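Local coordinates for protein quinoline 2-oxidoreductase large subunit (Pseudomonas putida, PDB 1T3Q) that carries the molybdenum and pterin cytosine dinucleotide cofactor of a xanthine dehydrogenase-family hydroxylase that acts on quinoline at its 2-position, at residues Asp23-Thr28 with Gly509-Leu514; Gly189-Gly194 with Arg382-Asp387; Arg472-Ser475 with Pro480-Thr483; Val489-Thr494 with Ser562-Arg567. All blocks are in the same frame, centred on the assembly; numbering follows the deposited sequence.

Interaction 1: Asp23-Thr28 with Gly509-Leu514; sequences DTRLLT and GHETTL. With MCN (pterin cytosine dinucleotide), chain N.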
loop_
_atom_site.group_PDB
_atom_site.type_symbol
_atom_site.label_atom_id
_atom_site.label_comp_id
_atom_site.label_asym_id
_atom_site.label_seq_id
_atom_site.Cartn_x
_atom_site.Cartn_y
_atom_site.Cartn_z
ATOM N N ASP B 23 14.348 -4.332 14.868
ATOM C CA ASP B 23 15.715 -3.850 14.681
ATOM C C ASP B 23 16.329 -4.101 13.316
ATOM O O ASP B 23 17.058 -3.256 12.807
ATOM C CB ASP B 23 16.649 -4.453 15.736
ATOM C CG ASP B 23 16.477 -3.830 17.106
ATOM O OD1 ASP B 23 15.577 -2.975 17.283
ATOM O OD2 ASP B 23 17.245 -4.202 18.017
ATOM N N THR B 24 16.039 -5.253 12.718
ATOM C CA THR B 24 16.647 -5.583 11.438
ATOM C C THR B 24 16.313 -4.604 10.319
ATOM O O THR B 24 17.205 -4.179 9.586
ATOM C CB THR B 24 16.304 -7.027 11.022
ATOM O OG1 THR B 24 16.718 -7.917 12.070
ATOM C CG2 THR B 24 17.045 -7.411 9.746
ATOM N N ARG B 25 15.051 -4.216 10.182
ATOM C CA ARG B 25 14.734 -3.265 9.128
ATOM C C ARG B 25 15.231 -1.867 9.497
ATOM O O ARG B 25 15.613 -1.086 8.627
ATOM C CB ARG B 25 13.224 -3.232 8.837
ATOM C CG ARG B 25 12.343 -2.612 9.911
ATOM C CD ARG B 25 10.904 -2.496 9.375
ATOM N NE ARG B 25 9.947 -1.986 10.360
ATOM C CZ ARG B 25 9.474 -2.689 11.386
ATOM N NH1 ARG B 25 9.870 -3.943 11.576
ATOM N NH2 ARG B 25 8.589 -2.141 12.214
ATOM N N LEU B 26 15.244 -1.562 10.790
ATOM C CA LEU B 26 15.672 -0.249 11.261
ATOM C C LEU B 26 17.190 -0.040 11.237
ATOM O O LEU B 26 17.665 1.085 11.370
ATOM C CB LEU B 26 15.131 0.003 12.676
ATOM C CG LEU B 26 13.601 -0.038 12.826
ATOM C CD1 LEU B 26 13.228 0.145 14.294
ATOM C CD2 LEU B 26 12.953 1.040 11.957
ATOM N N LEU B 27 17.942 -1.122 11.057
ATOM C CA LEU B 27 19.405 -1.045 11.009
ATOM C C LEU B 27 19.918 -1.118 9.574
ATOM O O LEU B 27 21.106 -0.903 9.316
ATOM C CB LEU B 27 20.025 -2.197 11.817
ATOM C CG LEU B 27 20.063 -2.082 13.339
ATOM C CD1 LEU B 27 20.175 -3.468 13.967
ATOM C CD2 LEU B 27 21.230 -1.198 13.742
ATOM N N THR B 28 19.021 -1.420 8.641
ATOM C CA THR B 28 19.394 -1.545 7.240
ATOM C C THR B 28 18.807 -0.463 6.345
ATOM O O THR B 28 18.863 -0.570 5.119
ATOM C CB THR B 28 18.959 -2.903 6.691
ATOM O OG1 THR B 28 17.554 -3.078 6.927
ATOM C CG2 THR B 28 19.741 -4.028 7.378
ATOM N N GLY B 509 9.101 -0.742 21.416
ATOM C CA GLY B 509 9.125 -2.194 21.288
ATOM C C GLY B 509 7.883 -3.073 21.284
ATOM O O GLY B 509 8.007 -4.287 21.467
ATOM N N HIS B 510 6.705 -2.495 21.066
ATOM C CA HIS B 510 5.451 -3.264 21.044
ATOM C C HIS B 510 5.465 -4.465 20.107
ATOM O O HIS B 510 4.927 -5.522 20.419
ATOM C CB HIS B 510 4.288 -2.366 20.612
ATOM C CG HIS B 510 4.027 -1.224 21.536
ATOM N ND1 HIS B 510 3.200 -0.173 21.201
ATOM C CD2 HIS B 510 4.461 -0.975 22.791
ATOM C CE1 HIS B 510 3.134 0.672 22.214
ATOM N NE2 HIS B 510 3.890 0.207 23.192
ATOM N N GLU B 511 6.052 -4.276 18.933
ATOM C CA GLU B 511 6.122 -5.314 17.925
ATOM C C GLU B 511 6.765 -6.581 18.486
ATOM O O GLU B 511 6.481 -7.692 18.036
ATOM C CB GLU B 511 6.903 -4.772 16.726
ATOM C CG GLU B 511 7.032 -5.700 15.552
ATOM C CD GLU B 511 7.550 -4.971 14.320
ATOM O OE1 GLU B 511 8.049 -5.644 13.399
ATOM O OE2 GLU B 511 7.448 -3.722 14.277
ATOM N N THR B 512 7.618 -6.411 19.485
ATOM C CA THR B 512 8.283 -7.548 20.105
ATOM C C THR B 512 7.599 -7.965 21.409
ATOM O O THR B 512 7.223 -9.123 21.574
ATOM C CB THR B 512 9.774 -7.223 20.383
ATOM O OG1 THR B 512 10.455 -7.018 19.136
ATOM C CG2 THR B 512 10.445 -8.359 21.141
ATOM N N THR B 513 7.413 -7.019 22.321
ATOM C CA THR B 513 6.807 -7.343 23.607
ATOM C C THR B 513 5.360 -7.833 23.559
ATOM O O THR B 513 4.974 -8.690 24.353
ATOM C CB THR B 513 6.915 -6.157 24.587
ATOM O OG1 THR B 513 6.386 -4.970 23.985
ATOM C CG2 THR B 513 8.370 -5.928 24.967
ATOM N N LEU B 514 4.554 -7.306 22.644
ATOM C CA LEU B 514 3.173 -7.765 22.566
ATOM C C LEU B 514 3.147 -9.210 22.066
ATOM O O LEU B 514 2.255 -9.980 22.417
ATOM C CB LEU B 514 2.341 -6.858 21.642
ATOM C CG LEU B 514 2.170 -5.408 22.120
ATOM C CD1 LEU B 514 1.287 -4.642 21.131
ATOM C CD2 LEU B 514 1.549 -5.386 23.520
HETATM N N1 MCN N . 7.606 -2.876 29.103
HETATM C C2 MCN N . 7.950 -4.217 29.475
HETATM N N3 MCN N . 7.425 -4.595 30.701
HETATM C C4 MCN N . 6.645 -3.815 31.548
HETATM C C5 MCN N . 6.335 -2.445 31.120
HETATM C C6 MCN N . 6.807 -1.987 29.913
HETATM O O2 MCN N . 8.654 -4.902 28.767
HETATM N N4 MCN N . 6.193 -4.283 32.692
HETATM C "C1'" MCN N . 8.149 -2.422 27.696
HETATM C C2D MCN N . 7.035 -2.560 26.561
HETATM O "O2'" MCN N . 7.665 -2.926 25.282
HETATM C "C3'" MCN N . 6.360 -1.205 26.573
HETATM C C4D MCN N . 7.475 -0.223 26.840
HETATM O O4D MCN N . 8.503 -1.011 27.625
HETATM O "O3'" MCN N . 5.719 -0.958 25.272
HETATM C "C5'" MCN N . 7.045 1.130 27.474
HETATM O "O5'" MCN N . 6.269 0.790 28.597
HETATM P PA MCN N . 4.795 1.288 28.860
HETATM O O1A MCN N . 3.916 0.087 28.693
HETATM O O2A MCN N . 4.884 2.030 30.182
HETATM O O3A MCN N . 4.304 2.485 27.873
HETATM P PB MCN N . 3.845 2.463 26.339
HETATM O O1B MCN N . 2.424 2.924 26.305
HETATM O O2B MCN N . 4.163 1.148 25.691
HETATM O O3B MCN N . 4.802 3.552 25.652
HETATM C C10 MCN N . 4.505 4.924 25.728
HETATM C "C9'" MCN N . 5.473 5.495 26.712
HETATM C "C8'" MCN N . 5.181 7.014 26.714
HETATM S "S8'" MCN N . 3.545 7.476 27.265
HETATM C "C7'" MCN N . 6.037 7.981 26.374
HETATM S "S7'" MCN N . 5.674 9.729 26.365
HETATM C "C6'" MCN N . 7.457 7.554 25.869
HETATM C C7 MCN N . 7.850 6.219 26.444
HETATM O "O9'" MCN N . 6.859 5.238 26.189
HETATM N "N5'" MCN N . 7.404 7.695 24.355
HETATM C C4A MCN N . 8.524 6.957 23.801
HETATM N "N8'" MCN N . 9.138 5.745 25.833
HETATM C C4B MCN N . 9.392 6.073 24.468
HETATM N "N1'" MCN N . 10.476 5.369 23.885
HETATM C "C2'" MCN N . 10.659 5.600 22.564
HETATM N "N2'" MCN N . 11.688 4.963 21.965
HETATM N "N3'" MCN N . 9.842 6.426 21.819
HETATM C "C4'" MCN N . 8.712 7.162 22.339
HETATM O "O4'" MCN N . 8.045 7.865 21.619
#
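Arg-25 NH2 is held by two carboxylates: Glu-511 OE2, 2.8 Å from NH2, and Asp-250, which takes a second salt bridge at the same nitrogen. The Glu-511 bond is nearly straight, 174° at the hydrogen, and uses the syn lone pair of OE2 while staying in the guanidinium plane. Alongside it NH1 reaches OE1 of the same glutamate at 3.1 Å, a more bent bond that comes in on the syn side but tilted out of the carboxylate plane. Together they make the end-on fork in which each terminal nitrogen takes one oxygen. The two flat groups are only 19° apart, almost in one plane, which should hinder rotation of either group. The two side chains arrive from opposite directions. Glu-511 has CG anti to the backbone N (chi1 -178°) and stays extended beyond it, while Arg-25 runs straight from CG to NE. The two segments meet only through these polar ends, although Thr-512 OG1 also bonds to Glu-22 and Arg-21 N, just before helix 23-27.

The helix that starts after its N-cap, Gly-509, turns another side to the pterin cytosine dinucleotide. His-510 NE2 donates to the cofactor oxygen O2B on the PB phosphate at 2.7 Å, at the imidazole edge. Thr-513 OG1 sits 2.7 Å from the ribose oxygen O2'. Glu-511 thus ties the cofactor-binding helix to helix 23-27, which also packs on the small subunit. Since two carboxylates share one guanidinium, the cluster probably keeps a net negative charge that would help hold the arginine protonated.

Interaction 2: Gly189-Gly194 with Arg382-Asp387; sequences GQFSCG and RETLID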
loop_
_atom_site.group_PDB
_atom_site.type_symbol
_atom_site.label_atom_id
_atom_site.label_comp_id
_atom_site.label_asym_id
_atom_site.label_seq_id
_atom_site.Cartn_x
_atom_site.Cartn_y
_atom_site.Cartn_z
ATOM N N GLY B 189 9.366 26.668 48.783
ATOM C CA GLY B 189 10.057 27.016 47.564
ATOM C C GLY B 189 9.097 27.472 46.492
ATOM O O GLY B 189 7.928 27.078 46.465
ATOM N N GLN B 190 9.593 28.335 45.618
ATOM C CA GLN B 190 8.797 28.814 44.506
ATOM C C GLN B 190 9.477 28.205 43.289
ATOM O O GLN B 190 10.351 28.810 42.665
ATOM C CB GLN B 190 8.806 30.341 44.469
ATOM C CG GLN B 190 8.296 30.953 45.770
ATOM C CD GLN B 190 8.080 32.448 45.675
ATOM O OE1 GLN B 190 8.959 33.185 45.227
ATOM N NE2 GLN B 190 6.908 32.906 46.104
ATOM N N PHE B 191 9.085 26.972 42.986
ATOM C CA PHE B 191 9.654 26.231 41.873
ATOM C C PHE B 191 9.069 26.647 40.536
ATOM O O PHE B 191 7.902 27.020 40.436
ATOM C CB PHE B 191 9.446 24.734 42.102
ATOM C CG PHE B 191 10.206 24.198 43.288
ATOM C CD1 PHE B 191 11.491 23.692 43.134
ATOM C CD2 PHE B 191 9.648 24.230 44.562
ATOM C CE1 PHE B 191 12.214 23.225 44.231
ATOM C CE2 PHE B 191 10.359 23.767 45.671
ATOM C CZ PHE B 191 11.649 23.262 45.505
ATOM N N SER B 192 9.895 26.581 39.503
ATOM C CA SER B 192 9.456 26.945 38.173
ATOM C C SER B 192 10.192 26.128 37.127
ATOM O O SER B 192 11.396 25.909 37.238
ATOM C CB SER B 192 9.706 28.433 37.929
ATOM O OG SER B 192 9.354 28.783 36.602
ATOM N N CYS B 193 9.459 25.658 36.127
ATOM C CA CYS B 193 10.051 24.896 35.039
ATOM C C CYS B 193 9.738 25.650 33.762
ATOM O O CYS B 193 8.622 26.141 33.584
ATOM C CB CYS B 193 9.447 23.494 34.949
ATOM S SG CYS B 193 9.594 22.506 36.455
ATOM N N GLY B 194 10.718 25.753 32.873
ATOM C CA GLY B 194 10.475 26.440 31.622
ATOM C C GLY B 194 9.841 25.476 30.640
ATOM O O GLY B 194 9.709 24.287 30.926
ATOM N N ARG B 382 8.680 18.731 45.433
ATOM C CA ARG B 382 8.546 17.976 46.680
ATOM C C ARG B 382 9.831 17.260 47.089
ATOM O O ARG B 382 10.268 17.372 48.228
ATOM C CB ARG B 382 7.413 16.951 46.572
ATOM C CG ARG B 382 7.027 16.323 47.913
ATOM C CD ARG B 382 6.189 15.073 47.721
ATOM N NE ARG B 382 6.876 14.124 46.856
ATOM C CZ ARG B 382 6.509 13.841 45.612
ATOM N NH1 ARG B 382 7.210 12.973 44.898
ATOM N NH2 ARG B 382 5.426 14.406 45.092
ATOM N N GLU B 383 10.435 16.519 46.164
ATOM C CA GLU B 383 11.656 15.796 46.494
ATOM C C GLU B 383 12.778 16.746 46.896
ATOM O O GLU B 383 13.579 16.427 47.772
ATOM C CB GLU B 383 12.091 14.914 45.322
ATOM C CG GLU B 383 11.089 13.806 44.973
ATOM C CD GLU B 383 10.831 12.848 46.134
ATOM O OE1 GLU B 383 9.687 12.805 46.644
ATOM O OE2 GLU B 383 11.774 12.135 46.541
ATOM N N THR B 384 12.832 17.914 46.266
ATOM C CA THR B 384 13.857 18.893 46.599
ATOM C C THR B 384 13.624 19.446 48.007
ATOM O O THR B 384 14.568 19.649 48.767
ATOM C CB THR B 384 13.876 20.054 45.575
ATOM O OG1 THR B 384 14.327 19.558 44.306
ATOM C CG2 THR B 384 14.814 21.166 46.030
ATOM N N LEU B 385 12.364 19.685 48.353
ATOM C CA LEU B 385 12.034 20.198 49.681
ATOM C C LEU B 385 12.252 19.121 50.739
ATOM O O LEU B 385 12.663 19.415 51.860
ATOM C CB LEU B 385 10.583 20.681 49.718
ATOM C CG LEU B 385 10.295 21.950 48.912
ATOM C CD1 LEU B 385 8.815 22.315 49.031
ATOM C CD2 LEU B 385 11.157 23.089 49.431
ATOM N N ILE B 386 11.979 17.872 50.380
ATOM C CA ILE B 386 12.171 16.762 51.306
ATOM C C ILE B 386 13.655 16.643 51.665
ATOM O O ILE B 386 14.005 16.435 52.833
ATOM C CB ILE B 386 11.658 15.441 50.692
ATOM C CG1 ILE B 386 10.124 15.467 50.647
ATOM C CG2 ILE B 386 12.176 14.247 51.487
ATOM C CD1 ILE B 386 9.487 14.235 50.027
ATOM N N ASP B 387 14.524 16.782 50.667
ATOM C CA ASP B 387 15.965 16.715 50.896
ATOM C C ASP B 387 16.409 17.886 51.763
ATOM O O ASP B 387 17.293 17.748 52.608
ATOM C CB ASP B 387 16.742 16.767 49.571
ATOM C CG ASP B 387 16.937 15.394 48.939
ATOM O OD1 ASP B 387 17.722 15.297 47.966
ATOM O OD2 ASP B 387 16.319 14.414 49.399
#
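Thr-384 and Leu-385 are the helix residues that meet the ring of Phe-191, and the helical turn holding them includes Arg-382. That arginine heads away from the strand and grips its neighbour side-on, NE and NH1 both donating to Glu-383 OE1, at 3.1 Å from NE and 3.0 Å from NH1. Glu-383 in turn bridges to Arg-401. Next comes Thr-384, whose CG2 stands anti to the backbone N and is laid against the ring edge, 3.8 Å from Phe-191 CE1; its hydroxyl is used inside the helix, bonded to Ile-380 O. Leu-385 follows on the adjoining part of that edge, with CG 3.7 Å from Phe-191 CE2, the two side chains passing flank to flank and pointing opposite ways. Its CD2 also approaches Gly-189 N at 4.1 Å. The absence of a side chain at Gly-189 matters here, because the phenyl ring folds back until CE2 is 3.8 Å from Gly-189 CA. Asp-387 shares Arg-401 with Glu-383. This is helix-on-sheet packing inside the molybdopterin cofactor-binding domain: the axes of 189-193 and 382-387 approach to 10.2 Å at 145°, and helix 375-393 packs against strands 185-193 and 298-306, beside helices 397-402 and 744-761.

Interaction 3: Arg472-Ser475 with Pro480-Thr483; sequences RTLS and PTTT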
loop_
_atom_site.group_PDB
_atom_site.type_symbol
_atom_site.label_atom_id
_atom_site.label_comp_id
_atom_site.label_asym_id
_atom_site.label_seq_id
_atom_site.Cartn_x
_atom_site.Cartn_y
_atom_site.Cartn_z
ATOM N N ARG B 472 -10.644 4.312 34.998
ATOM C CA ARG B 472 -10.464 4.483 36.438
ATOM C C ARG B 472 -9.375 5.494 36.771
ATOM O O ARG B 472 -9.533 6.320 37.666
ATOM C CB ARG B 472 -10.130 3.136 37.101
ATOM C CG ARG B 472 -11.282 2.125 37.255
ATOM C CD ARG B 472 -12.580 2.522 36.566
ATOM N NE ARG B 472 -13.166 3.732 37.138
ATOM C CZ ARG B 472 -14.235 4.350 36.644
ATOM N NH1 ARG B 472 -14.694 5.446 37.227
ATOM N N THR B 473 -8.259 5.435 36.054
ATOM C CA THR B 473 -7.180 6.364 36.324
ATOM C C THR B 473 -7.554 7.785 35.927
ATOM O O THR B 473 -7.236 8.735 36.639
ATOM C CB THR B 473 -5.889 5.945 35.596
ATOM O OG1 THR B 473 -5.459 4.674 36.098
ATOM C CG2 THR B 473 -4.787 6.970 35.828
ATOM N N LEU B 474 -8.235 7.933 34.796
ATOM C CA LEU B 474 -8.624 9.260 34.346
ATOM C C LEU B 474 -9.601 9.894 35.335
ATOM O O LEU B 474 -9.573 11.110 35.543
ATOM C CB LEU B 474 -9.204 9.184 32.931
ATOM C CG LEU B 474 -8.153 8.673 31.933
ATOM C CD1 LEU B 474 -8.747 8.546 30.550
ATOM C CD2 LEU B 474 -6.966 9.624 31.912
ATOM N N SER B 475 -10.445 9.074 35.961
ATOM C CA SER B 475 -11.384 9.574 36.966
ATOM C C SER B 475 -10.585 10.057 38.169
ATOM O O SER B 475 -10.822 11.152 38.680
ATOM C CB SER B 475 -12.350 8.476 37.424
ATOM O OG SER B 475 -13.348 8.223 36.451
ATOM N N PRO B 480 -12.291 12.978 33.921
ATOM C CA PRO B 480 -13.202 11.897 33.538
ATOM C C PRO B 480 -13.252 11.611 32.046
ATOM O O PRO B 480 -13.541 12.488 31.228
ATOM C CB PRO B 480 -14.547 12.343 34.122
ATOM C CG PRO B 480 -14.398 13.827 34.286
ATOM C CD PRO B 480 -12.986 13.974 34.754
ATOM N N THR B 481 -12.960 10.360 31.709
ATOM C CA THR B 481 -12.947 9.904 30.329
ATOM C C THR B 481 -13.031 8.383 30.323
ATOM O O THR B 481 -12.300 7.721 31.053
ATOM C CB THR B 481 -11.625 10.290 29.624
ATOM O OG1 THR B 481 -11.360 11.684 29.810
ATOM C CG2 THR B 481 -11.705 9.980 28.138
ATOM N N THR B 482 -13.930 7.832 29.517
ATOM C CA THR B 482 -14.055 6.385 29.394
ATOM C C THR B 482 -13.136 5.969 28.248
ATOM O O THR B 482 -13.176 6.556 27.171
ATOM C CB THR B 482 -15.498 5.961 29.045
ATOM O OG1 THR B 482 -16.333 6.113 30.199
ATOM C CG2 THR B 482 -15.538 4.507 28.589
ATOM N N THR B 483 -12.296 4.969 28.477
ATOM C CA THR B 483 -11.399 4.518 27.421
ATOM C C THR B 483 -11.948 3.260 26.769
ATOM O O THR B 483 -12.849 2.621 27.302
ATOM C CB THR B 483 -9.986 4.214 27.962
ATOM O OG1 THR B 483 -10.078 3.282 29.049
ATOM C CG2 THR B 483 -9.318 5.498 28.441
HETATM O O HOH W 1 -13.008 8.350 33.894
#
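Leu-474 reaches from its short helix into the chain that returns past it, starting with CB, which lies 3.9 Å from Thr-481 O. Its first torsion sets CG beside the backbone N, anti to the carbonyl carbon (chi1 -62°), and from there the branch ending in CD1 makes the main touch. That methyl is pressed against Thr-481 CB at 3.5 Å, tighter than usual for two carbons, and is also 3.7 Å from Thr-481 O. On another side CD1 finds the methyl of Thr-483, whose CG2 is 3.8 Å away. One leucine methyl therefore fills the angle between two threonines whose intervening neighbour, Thr-482, points away from the helix; its hydroxyl is hydrogen-bonded to the backbone N of Asp-613 of the second subunit, another copy of this protein.

Polar contact between the segments goes through a water. It accepts from Ser-475 OG at 2.6 Å and from Thr-481 N at 3.0 Å, so the backbone N-H facing the helix is met by that water. The proline nitrogen of Pro-480, which carries no hydrogen, stands near Leu-474 O without a bond to it. A direct tie lies just outside the pair, from Thr-483 N to Thr-471 OG1. The contact thus closes a tight reversal: the loop after helix 471-476, which itself follows strand 454-467, doubles back along the helix before entering strand 486-491.

Interaction 4: Val489-Thr494 with Ser562-Arg567; sequences VRIDPT and SIVRER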
loop_
_atom_site.group_PDB
_atom_site.type_symbol
_atom_site.label_atom_id
_atom_site.label_comp_id
_atom_site.label_asym_id
_atom_site.label_seq_id
_atom_site.Cartn_x
_atom_site.Cartn_y
_atom_site.Cartn_z
ATOM N N VAL B 489 -7.257 -11.407 18.024
ATOM C CA VAL B 489 -6.314 -12.507 17.978
ATOM C C VAL B 489 -6.917 -13.610 17.137
ATOM O O VAL B 489 -8.060 -14.022 17.356
ATOM C CB VAL B 489 -6.007 -13.059 19.393
ATOM C CG1 VAL B 489 -5.139 -14.307 19.287
ATOM C CG2 VAL B 489 -5.291 -12.006 20.217
ATOM N N ARG B 490 -6.151 -14.066 16.154
ATOM C CA ARG B 490 -6.580 -15.143 15.284
ATOM C C ARG B 490 -5.536 -16.234 15.334
ATOM O O ARG B 490 -4.340 -15.958 15.272
ATOM C CB ARG B 490 -6.702 -14.673 13.828
ATOM C CG ARG B 490 -6.986 -15.812 12.840
ATOM C CD ARG B 490 -7.074 -15.298 11.403
ATOM N NE ARG B 490 -5.772 -14.857 10.907
ATOM C CZ ARG B 490 -5.599 -14.032 9.878
ATOM N NH1 ARG B 490 -6.647 -13.547 9.223
ATOM N NH2 ARG B 490 -4.376 -13.681 9.510
ATOM N N ILE B 491 -5.989 -17.469 15.463
ATOM C CA ILE B 491 -5.069 -18.588 15.444
ATOM C C ILE B 491 -5.167 -19.049 14.006
ATOM O O ILE B 491 -6.225 -19.487 13.561
ATOM C CB ILE B 491 -5.512 -19.738 16.370
ATOM C CG1 ILE B 491 -5.599 -19.243 17.816
ATOM C CG2 ILE B 491 -4.508 -20.894 16.258
ATOM C CD1 ILE B 491 -6.096 -20.301 18.804
ATOM N N ASP B 492 -4.078 -18.916 13.260
ATOM C CA ASP B 492 -4.083 -19.333 11.870
ATOM C C ASP B 492 -4.156 -20.865 11.802
ATOM O O ASP B 492 -3.716 -21.552 12.724
ATOM C CB ASP B 492 -2.835 -18.771 11.180
ATOM C CG ASP B 492 -2.800 -17.247 11.228
ATOM O OD1 ASP B 492 -3.654 -16.617 10.569
ATOM O OD2 ASP B 492 -1.944 -16.680 11.939
ATOM N N PRO B 493 -4.726 -21.412 10.715
ATOM C CA PRO B 493 -4.881 -22.856 10.504
ATOM C C PRO B 493 -3.671 -23.733 10.823
ATOM O O PRO B 493 -3.826 -24.810 11.394
ATOM C CB PRO B 493 -5.286 -22.948 9.037
ATOM C CG PRO B 493 -6.088 -21.706 8.846
ATOM C CD PRO B 493 -5.247 -20.663 9.556
ATOM N N THR B 494 -2.474 -23.281 10.460
ATOM C CA THR B 494 -1.275 -24.073 10.718
ATOM C C THR B 494 -0.768 -23.962 12.151
ATOM O O THR B 494 0.262 -24.540 12.497
ATOM C CB THR B 494 -0.129 -23.695 9.752
ATOM O OG1 THR B 494 0.215 -22.313 9.920
ATOM C CG2 THR B 494 -0.558 -23.935 8.314
ATOM N N SER B 562 -7.748 -15.318 25.047
ATOM C CA SER B 562 -8.451 -16.240 25.936
ATOM C C SER B 562 -9.688 -16.823 25.266
ATOM O O SER B 562 -9.973 -18.012 25.398
ATOM C CB SER B 562 -8.855 -15.528 27.230
ATOM O OG SER B 562 -9.600 -16.395 28.069
ATOM N N ILE B 563 -10.423 -15.984 24.543
ATOM C CA ILE B 563 -11.627 -16.443 23.867
ATOM C C ILE B 563 -11.325 -17.586 22.910
ATOM O O ILE B 563 -12.006 -18.614 22.927
ATOM C CB ILE B 563 -12.304 -15.305 23.082
ATOM C CG1 ILE B 563 -12.785 -14.225 24.056
ATOM C CG2 ILE B 563 -13.467 -15.856 22.260
ATOM C CD1 ILE B 563 -13.281 -12.978 23.378
ATOM N N VAL B 564 -10.309 -17.416 22.069
ATOM C CA VAL B 564 -9.980 -18.471 21.126
ATOM C C VAL B 564 -9.272 -19.631 21.824
ATOM O O VAL B 564 -9.428 -20.786 21.425
ATOM C CB VAL B 564 -9.138 -17.927 19.946
ATOM C CG1 VAL B 564 -9.975 -16.935 19.155
ATOM C CG2 VAL B 564 -7.868 -17.262 20.449
ATOM N N ARG B 565 -8.515 -19.330 22.874
ATOM C CA ARG B 565 -7.829 -20.376 23.631
ATOM C C ARG B 565 -8.874 -21.334 24.205
ATOM O O ARG B 565 -8.721 -22.551 24.131
ATOM C CB ARG B 565 -7.006 -19.775 24.777
ATOM C CG ARG B 565 -6.318 -20.826 25.666
ATOM C CD ARG B 565 -5.345 -20.197 26.666
ATOM N NE ARG B 565 -6.026 -19.449 27.719
ATOM C CZ ARG B 565 -5.408 -18.819 28.713
ATOM N NH1 ARG B 565 -6.113 -18.166 29.630
ATOM N NH2 ARG B 565 -4.084 -18.836 28.790
ATOM N N GLU B 566 -9.944 -20.780 24.768
ATOM C CA GLU B 566 -11.004 -21.603 25.343
ATOM C C GLU B 566 -11.626 -22.532 24.307
ATOM O O GLU B 566 -11.935 -23.675 24.611
ATOM C CB GLU B 566 -12.091 -20.725 25.975
ATOM C CG GLU B 566 -11.655 -20.093 27.284
ATOM C CD GLU B 566 -11.342 -21.139 28.341
ATOM O OE1 GLU B 566 -10.510 -20.862 29.234
ATOM O OE2 GLU B 566 -11.936 -22.239 28.278
ATOM N N ARG B 567 -11.795 -22.051 23.079
ATOM C CA ARG B 567 -12.382 -22.883 22.040
ATOM C C ARG B 567 -11.436 -24.022 21.676
ATOM O O ARG B 567 -11.877 -25.120 21.335
ATOM C CB ARG B 567 -12.743 -22.025 20.824
ATOM C CG ARG B 567 -13.914 -21.102 21.134
ATOM C CD ARG B 567 -14.160 -20.035 20.079
ATOM N NE ARG B 567 -15.187 -19.101 20.538
ATOM C CZ ARG B 567 -15.429 -17.918 19.983
ATOM N NH1 ARG B 567 -16.379 -17.136 20.475
ATOM N NH2 ARG B 567 -14.720 -17.512 18.938
#
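Val-489 and Ile-491, two residues apart on one face of the strand, converge on a single methyl, Val-564 CG2. Ile-491 and the valine lie side by side with their tips pointing contrary ways: CD1 of Ile-491 is 3.9 Å from CG2 of Val-564, with CG1 of Ile-491 just beyond, so the outer half of the isoleucine lies along the valine's flank. Val-489 comes at a slant instead, its CG1 4.2 Å from the same CG2. The other valine methyl, CG1 of Val-564, is turned to the strand backbone and rests 3.9 Å from Val-489 O. What places CG2 at the meeting point is the valine's rotation, which sets that methyl between the backbone N and the carbonyl carbon (chi1 -64°, measured to CG1).

Between the two apolar residues Arg-490 points off the opposite face, as strand alternation demands. There its NE makes a salt bridge with Asp-492 OD1 at 2.8 Å, though the hydrogen bond is bent and weak. The strand and the residue after it are two-sided: Arg-490 and Asp-492 face the second subunit, where Asp-492 pairs with Arg-230, while the inner face, covered by helices 549-576 and 602-611, is hydrocarbon. Between these two segments the packing rests on shape and probably on exclusion of water; directed bonds come from outside the contact, where Arg-565 and Arg-567 of the helix donate to Val-521 O and Thr-623 O.

In the fold
Interaction 1 lies closest to the cofactor, since its 509-514 segment touches the pterin cytosine dinucleotide directly, and the side chain of Arg-25 is about 13 Å from an iron-sulfur cluster. Interaction 3 also lies near the active site: the side chain of Leu-474 is about 10 Å from the bound dioxosulfidomolybdenum group. Interaction 4 shares with interaction 3 the second molybdopterin cofactor-binding region, which also holds 509-514, but their centres are about 31 Å apart, while its nearest atoms come within about 8 Å of interaction 1. Interactions 1, 3 and 4 all touch the second subunit. Interaction 2 stands apart, about 52 Å from interaction 4 between centres, as core packing in the first such region.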